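Local coordinates for protein SAM dependent methyltransferase (Aquifex aeolicus, PDB 3DH0) that binds S-adenosylmethionine in a Rossmann-like fold and probably transfers its methyl group to a substrate, at residues F116-K130 with Y159-I173. Sequence-based numbering, arbitrary orientation.
Sequences FHELSEPLKFLEELK and YSEWEVGLILEDAGI. With SAM (S-adenosylmethionine), chain C.
The 3-10 turn carrying F116 and H117 and helix 122-132 pack beside helix 161-170 and its flanking residues, with the CA atoms of H117 and Y159 6.0 Å apart at one end and those of L123 and A171 5.5 Å apart at the other. The F116 side chain points toward helix 161-170, CG anti to the backbone N (chi1 -167°), and its broad flat ring can touch Y159, V164, I167 and L168 at once. Branched V164 and I167 offer it methyls: V164 CG1 makes an off-centre CH-pi contact, and I167 CD1 meets the ring edge, 4.1 Å from F116 CE2. The Y159 ring lies obliquely to it, planes at 53°, with F116 CD2 3.6 Å from Y159 CE1. Y159 CE1 also lies 3.4 Å from H117 CA, and Y159 OH reaches P122 CG. The H117 imidazole turns away, its ND1 hydrogen-bonded to D143, while E118, L119 and F125 line the S-adenosylmethionine pocket. Farther along, A171 is small enough to let L126 close in, A171 CB 3.6 Å from L126 CB, and L126 CD1 touches I173 CD1 and L168 CD1. Were F116 replaced by an alanine, its ring contacts would go, which would probably leave a gap beside V164, I167 and L168 and set the tyrosine ring freer to turn. Chiefly apolar, the joint between these two helices on one side of the central sheet depends on complementary shape, with the E127-K130 salt bridge at its solvent-facing margin.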
loop_
_atom_site.group_PDB
_atom_site.type_symbol
_atom_site.label_atom_id
_atom_site.label_comp_id
_atom_site.label_asym_id
_atom_site.label_seq_id
_atom_site.Cartn_x
_atom_site.Cartn_y
_atom_site.Cartn_z
ATOM N N PHE A 116 3.628 -1.292 5.924
ATOM C CA PHE A 116 3.080 -1.580 7.244
ATOM C C PHE A 116 4.121 -1.608 8.364
ATOM O O PHE A 116 3.924 -0.999 9.415
ATOM C CB PHE A 116 2.338 -2.904 7.229
ATOM C CG PHE A 116 1.488 -3.132 8.443
ATOM C CD1 PHE A 116 0.261 -2.488 8.582
ATOM C CD2 PHE A 116 1.916 -3.985 9.451
ATOM C CE1 PHE A 116 -0.530 -2.692 9.711
ATOM C CE2 PHE A 116 1.140 -4.198 10.582
ATOM C CZ PHE A 116 -0.090 -3.550 10.715
ATOM N N HIS A 117 5.222 -2.318 8.151
ATOM C CA HIS A 117 6.271 -2.407 9.166
ATOM C C HIS A 117 6.963 -1.061 9.433
ATOM O O HIS A 117 7.810 -0.965 10.315
ATOM C CB HIS A 117 7.336 -3.425 8.746
ATOM C CG HIS A 117 8.145 -2.983 7.571
ATOM N ND1 HIS A 117 7.646 -2.974 6.286
ATOM C CD2 HIS A 117 9.387 -2.439 7.498
ATOM C CE1 HIS A 117 8.541 -2.440 5.473
ATOM N NE2 HIS A 117 9.604 -2.105 6.185
ATOM N N GLU A 118 6.614 -0.029 8.667
ATOM C CA GLU A 118 7.216 1.293 8.840
ATOM C C GLU A 118 6.354 2.255 9.673
ATOM O O GLU A 118 6.778 3.366 9.995
ATOM C CB GLU A 118 7.484 1.932 7.476
ATOM C CG GLU A 118 8.865 1.696 6.949
ATOM C CD GLU A 118 9.186 2.581 5.767
ATOM O OE1 GLU A 118 8.948 3.797 5.851
ATOM O OE2 GLU A 118 9.689 2.058 4.753
ATOM N N LEU A 119 5.146 1.826 10.014
ATOM C CA LEU A 119 4.233 2.656 10.789
ATOM C C LEU A 119 4.643 2.853 12.254
ATOM O O LEU A 119 4.824 1.878 12.987
ATOM C CB LEU A 119 2.831 2.040 10.744
ATOM C CG LEU A 119 2.207 1.818 9.362
ATOM C CD1 LEU A 119 0.909 1.029 9.474
ATOM C CD2 LEU A 119 1.966 3.167 8.713
ATOM N N SER A 120 4.781 4.107 12.681
ATOM C CA SER A 120 5.131 4.399 14.072
ATOM C C SER A 120 4.109 3.761 15.020
ATOM O O SER A 120 4.457 2.981 15.901
ATOM C CB SER A 120 5.161 5.909 14.316
ATOM O OG SER A 120 6.270 6.514 13.669
ATOM N N GLU A 121 2.839 4.097 14.839
ATOM C CA GLU A 121 1.803 3.543 15.691
ATOM C C GLU A 121 0.706 2.870 14.880
ATOM O O GLU A 121 -0.338 3.461 14.585
ATOM C CB GLU A 121 1.237 4.647 16.571
ATOM C CG GLU A 121 2.292 5.221 17.508
ATOM C CD GLU A 121 2.019 6.661 17.893
ATOM O OE1 GLU A 121 2.099 7.544 16.997
ATOM O OE2 GLU A 121 1.721 6.900 19.091
ATOM N N PRO A 122 0.939 1.602 14.508
ATOM C CA PRO A 122 0.023 0.770 13.722
ATOM C C PRO A 122 -1.466 0.892 14.056
ATOM O O PRO A 122 -2.225 1.530 13.329
ATOM C CB PRO A 122 0.548 -0.644 13.972
ATOM C CG PRO A 122 2.007 -0.437 14.077
ATOM C CD PRO A 122 2.144 0.840 14.889
ATOM N N LEU A 123 -1.879 0.272 15.155
ATOM C CA LEU A 123 -3.281 0.258 15.552
ATOM C C LEU A 123 -3.984 1.624 15.622
ATOM O O LEU A 123 -5.214 1.712 15.578
ATOM C CB LEU A 123 -3.427 -0.516 16.871
ATOM C CG LEU A 123 -2.593 -0.108 18.089
ATOM C CD1 LEU A 123 -2.725 -1.217 19.141
ATOM C CD2 LEU A 123 -1.111 0.120 17.722
ATOM N N LYS A 124 -3.194 2.683 15.712
ATOM C CA LYS A 124 -3.723 4.038 15.773
ATOM C C LYS A 124 -3.889 4.506 14.338
ATOM O O LYS A 124 -4.772 5.299 14.030
ATOM C CB LYS A 124 -2.741 4.942 16.529
ATOM C CG LYS A 124 -3.195 6.370 16.746
ATOM C CD LYS A 124 -2.196 7.140 17.623
ATOM C CE LYS A 124 -2.075 6.531 19.030
ATOM N NZ LYS A 124 -1.053 7.198 19.897
ATOM N N PHE A 125 -3.021 4.010 13.464
ATOM C CA PHE A 125 -3.083 4.353 12.051
ATOM C C PHE A 125 -4.263 3.595 11.461
ATOM O O PHE A 125 -5.012 4.115 10.629
ATOM C CB PHE A 125 -1.793 3.944 11.355
ATOM C CG PHE A 125 -1.812 4.184 9.881
ATOM C CD1 PHE A 125 -2.269 3.202 9.013
ATOM C CD2 PHE A 125 -1.413 5.410 9.360
ATOM C CE1 PHE A 125 -2.327 3.439 7.646
ATOM C CE2 PHE A 125 -1.468 5.658 7.995
ATOM C CZ PHE A 125 -1.924 4.676 7.134
ATOM N N LEU A 126 -4.417 2.353 11.919
ATOM C CA LEU A 126 -5.515 1.491 11.491
ATOM C C LEU A 126 -6.874 2.137 11.759
ATOM O O LEU A 126 -7.799 1.978 10.971
ATOM C CB LEU A 126 -5.448 0.155 12.223
ATOM C CG LEU A 126 -4.553 -0.924 11.620
ATOM C CD1 LEU A 126 -5.084 -1.343 10.257
ATOM C CD2 LEU A 126 -3.149 -0.396 11.497
ATOM N N GLU A 127 -6.999 2.852 12.874
ATOM C CA GLU A 127 -8.262 3.500 13.191
ATOM C C GLU A 127 -8.513 4.599 12.178
ATOM O O GLU A 127 -9.622 4.734 11.644
ATOM C CB GLU A 127 -8.240 4.097 14.596
ATOM C CG GLU A 127 -8.057 3.070 15.678
ATOM C CD GLU A 127 -9.068 1.921 15.601
ATOM O OE1 GLU A 127 -10.287 2.183 15.696
ATOM O OE2 GLU A 127 -8.634 0.752 15.451
ATOM N N GLU A 128 -7.473 5.379 11.903
ATOM C CA GLU A 128 -7.591 6.461 10.936
ATOM C C GLU A 128 -7.990 5.862 9.582
ATOM O O GLU A 128 -8.793 6.438 8.850
ATOM C CB GLU A 128 -6.257 7.206 10.839
ATOM C CG GLU A 128 -6.223 8.390 9.880
ATOM C CD GLU A 128 -7.227 9.495 10.212
ATOM O OE1 GLU A 128 -7.599 9.661 11.394
ATOM O OE2 GLU A 128 -7.631 10.218 9.281
ATOM N N LEU A 129 -7.441 4.688 9.275
ATOM C CA LEU A 129 -7.733 4.018 8.016
ATOM C C LEU A 129 -9.208 3.663 7.802
ATOM O O LEU A 129 -9.728 3.823 6.701
ATOM C CB LEU A 129 -6.891 2.750 7.893
ATOM C CG LEU A 129 -5.705 2.761 6.917
ATOM C CD1 LEU A 129 -5.052 1.409 6.962
ATOM C CD2 LEU A 129 -6.155 3.069 5.497
ATOM N N LYS A 130 -9.871 3.166 8.847
ATOM C CA LYS A 130 -11.283 2.786 8.764
ATOM C C LYS A 130 -12.145 4.003 8.457
ATOM O O LYS A 130 -13.133 3.921 7.732
ATOM C CB LYS A 130 -11.780 2.197 10.081
ATOM C CG LYS A 130 -10.959 1.090 10.697
ATOM C CD LYS A 130 -11.885 0.237 11.561
ATOM C CE LYS A 130 -11.170 -0.503 12.686
ATOM N NZ LYS A 130 -10.945 0.344 13.879
ATOM N N TYR A 159 7.831 -7.359 10.098
ATOM C CA TYR A 159 6.890 -8.180 10.857
ATOM C C TYR A 159 6.753 -9.478 10.078
ATOM O O TYR A 159 7.139 -9.563 8.911
ATOM C CB TYR A 159 5.487 -7.566 10.887
ATOM C CG TYR A 159 5.286 -6.295 11.676
ATOM C CD1 TYR A 159 4.930 -5.113 11.034
ATOM C CD2 TYR A 159 5.378 -6.286 13.062
ATOM C CE1 TYR A 159 4.667 -3.957 11.751
ATOM C CE2 TYR A 159 5.119 -5.132 13.789
ATOM C CZ TYR A 159 4.762 -3.973 13.128
ATOM O OH TYR A 159 4.496 -2.834 13.839
ATOM N N SER A 160 6.181 -10.484 10.715
ATOM C CA SER A 160 5.942 -11.748 10.045
ATOM C C SER A 160 4.428 -11.773 9.839
ATOM O O SER A 160 3.689 -11.135 10.596
ATOM C CB SER A 160 6.340 -12.922 10.938
ATOM O OG SER A 160 5.389 -13.105 11.976
ATOM N N GLU A 161 3.965 -12.503 8.826
ATOM C CA GLU A 161 2.534 -12.610 8.552
ATOM C C GLU A 161 1.779 -12.896 9.843
ATOM O O GLU A 161 0.643 -12.479 10.032
ATOM C CB GLU A 161 2.270 -13.750 7.577
ATOM C CG GLU A 161 2.809 -15.081 8.060
ATOM C CD GLU A 161 4.085 -15.500 7.336
ATOM O OE1 GLU A 161 5.044 -14.688 7.303
ATOM O OE2 GLU A 161 4.120 -16.647 6.807
ATOM N N TRP A 162 2.426 -13.615 10.739
ATOM C CA TRP A 162 1.798 -13.962 11.988
ATOM C C TRP A 162 1.485 -12.709 12.808
ATOM O O TRP A 162 0.326 -12.455 13.127
ATOM C CB TRP A 162 2.713 -14.950 12.717
ATOM C CG TRP A 162 2.976 -16.191 11.867
ATOM C CD1 TRP A 162 2.056 -17.141 11.513
ATOM C CD2 TRP A 162 4.213 -16.574 11.220
ATOM N NE1 TRP A 162 2.634 -18.087 10.694
ATOM C CE2 TRP A 162 3.954 -17.768 10.497
ATOM C CE3 TRP A 162 5.512 -16.026 11.186
ATOM C CZ2 TRP A 162 4.957 -18.432 9.735
ATOM C CZ3 TRP A 162 6.518 -16.693 10.424
ATOM C CH2 TRP A 162 6.225 -17.881 9.716
ATOM N N GLU A 163 2.495 -11.905 13.127
ATOM C CA GLU A 163 2.275 -10.680 13.911
ATOM C C GLU A 163 1.262 -9.737 13.254
ATOM O O GLU A 163 0.276 -9.345 13.868
ATOM C CB GLU A 163 3.587 -9.918 14.095
ATOM C CG GLU A 163 4.633 -10.625 14.913
ATOM C CD GLU A 163 6.002 -10.432 14.317
ATOM O OE1 GLU A 163 6.184 -10.883 13.166
ATOM O OE2 GLU A 163 6.885 -9.833 14.972
ATOM N N VAL A 164 1.524 -9.362 12.010
ATOM C CA VAL A 164 0.637 -8.474 11.282
ATOM C C VAL A 164 -0.845 -8.817 11.461
ATOM O O VAL A 164 -1.609 -8.020 11.996
ATOM C CB VAL A 164 0.968 -8.479 9.770
ATOM C CG1 VAL A 164 0.023 -7.545 9.016
ATOM C CG2 VAL A 164 2.403 -8.053 9.561
ATOM N N GLY A 165 -1.247 -10.000 11.010
ATOM C CA GLY A 165 -2.644 -10.393 11.105
ATOM C C GLY A 165 -3.222 -10.411 12.504
ATOM O O GLY A 165 -4.436 -10.545 12.698
ATOM N N LEU A 166 -2.347 -10.282 13.489
ATOM C CA LEU A 166 -2.765 -10.285 14.883
ATOM C C LEU A 166 -3.167 -8.853 15.208
ATOM O O LEU A 166 -4.216 -8.588 15.810
ATOM C CB LEU A 166 -1.593 -10.732 15.746
ATOM C CG LEU A 166 -1.894 -11.324 17.118
ATOM C CD1 LEU A 166 -1.451 -12.795 17.148
ATOM C CD2 LEU A 166 -1.166 -10.500 18.198
ATOM N N ILE A 167 -2.307 -7.937 14.779
ATOM C CA ILE A 167 -2.508 -6.516 14.979
ATOM C C ILE A 167 -3.812 -6.117 14.321
ATOM O O ILE A 167 -4.632 -5.421 14.903
ATOM C CB ILE A 167 -1.352 -5.723 14.361
ATOM C CG1 ILE A 167 -0.041 -6.160 15.005
ATOM C CG2 ILE A 167 -1.559 -4.239 14.574
ATOM C CD1 ILE A 167 1.156 -5.423 14.499
ATOM N N LEU A 168 -3.996 -6.563 13.091
ATOM C CA LEU A 168 -5.202 -6.281 12.346
ATOM C C LEU A 168 -6.399 -6.719 13.188
ATOM O O LEU A 168 -7.443 -6.062 13.211
ATOM C CB LEU A 168 -5.167 -7.047 11.024
ATOM C CG LEU A 168 -4.965 -6.258 9.724
ATOM C CD1 LEU A 168 -3.843 -5.261 9.857
ATOM C CD2 LEU A 168 -4.671 -7.231 8.605
ATOM N N GLU A 169 -6.240 -7.837 13.887
ATOM C CA GLU A 169 -7.311 -8.349 14.723
ATOM C C GLU A 169 -7.601 -7.370 15.864
ATOM O O GLU A 169 -8.762 -7.072 16.154
ATOM C CB GLU A 169 -6.931 -9.709 15.287
ATOM C CG GLU A 169 -8.103 -10.445 15.888
ATOM C CD GLU A 169 -7.733 -11.846 16.327
ATOM O OE1 GLU A 169 -7.029 -12.535 15.546
ATOM O OE2 GLU A 169 -8.147 -12.258 17.436
ATOM N N ASP A 170 -6.557 -6.870 16.517
ATOM C CA ASP A 170 -6.774 -5.906 17.585
ATOM C C ASP A 170 -7.540 -4.723 17.021
ATOM O O ASP A 170 -8.530 -4.279 17.600
ATOM C CB ASP A 170 -5.460 -5.358 18.143
ATOM C CG ASP A 170 -4.613 -6.411 18.810
ATOM O OD1 ASP A 170 -3.697 -6.004 19.568
ATOM O OD2 ASP A 170 -4.853 -7.626 18.574
ATOM N N ALA A 171 -7.062 -4.207 15.894
ATOM C CA ALA A 171 -7.674 -3.053 15.253
ATOM C C ALA A 171 -9.096 -3.312 14.768
ATOM O O ALA A 171 -9.788 -2.392 14.309
ATOM C CB ALA A 171 -6.809 -2.592 14.092
ATOM N N GLY A 172 -9.529 -4.565 14.862
ATOM C CA GLY A 172 -10.868 -4.898 14.421
ATOM C C GLY A 172 -10.991 -5.402 12.993
ATOM O O GLY A 172 -11.983 -6.039 12.671
ATOM N N ILE A 173 -10.016 -5.132 12.131
ATOM C CA ILE A 173 -10.110 -5.605 10.748
ATOM C C ILE A 173 -10.132 -7.134 10.671
ATOM O O ILE A 173 -9.337 -7.811 11.336
ATOM C CB ILE A 173 -8.933 -5.126 9.874
ATOM C CG1 ILE A 173 -8.822 -3.602 9.907
ATOM C CG2 ILE A 173 -9.126 -5.610 8.450
ATOM C CD1 ILE A 173 -7.957 -3.095 11.037
HETATM N N SAM C . 5.336 1.070 -1.613
HETATM C CA SAM C . 6.461 1.727 -2.347
HETATM C C SAM C . 6.777 0.972 -3.617
HETATM O O SAM C . 6.121 -0.037 -3.882
HETATM O OXT SAM C . 7.719 1.456 -4.324
HETATM C CB SAM C . 7.699 1.773 -1.457
HETATM C CG SAM C . 7.306 2.207 -0.103
HETATM S SD SAM C . 8.544 2.363 1.212
HETATM C CE SAM C . 8.969 0.654 1.554
HETATM C "C5'" SAM C . 7.537 2.870 2.525
HETATM C "C4'" SAM C . 7.059 4.307 2.473
HETATM O "O4'" SAM C . 6.205 4.439 3.603
HETATM C "C3'" SAM C . 8.170 5.330 2.775
HETATM O "O3'" SAM C . 8.371 6.045 1.522
HETATM C "C2'" SAM C . 7.593 6.292 3.796
HETATM O "O2'" SAM C . 7.779 7.680 3.615
HETATM C "C1'" SAM C . 6.126 5.770 3.903
HETATM N N9 SAM C . 5.484 5.843 5.202
HETATM C C8 SAM C . 5.955 5.505 6.455
HETATM N N7 SAM C . 5.082 5.688 7.395
HETATM C C5 SAM C . 3.958 6.179 6.733
HETATM C C6 SAM C . 2.664 6.570 7.184
HETATM N N6 SAM C . 2.316 6.514 8.488
HETATM N N1 SAM C . 1.746 7.022 6.244
HETATM C C2 SAM C . 2.138 7.063 4.948
HETATM N N3 SAM C . 3.320 6.718 4.427
HETATM C C4 SAM C . 4.191 6.279 5.378
#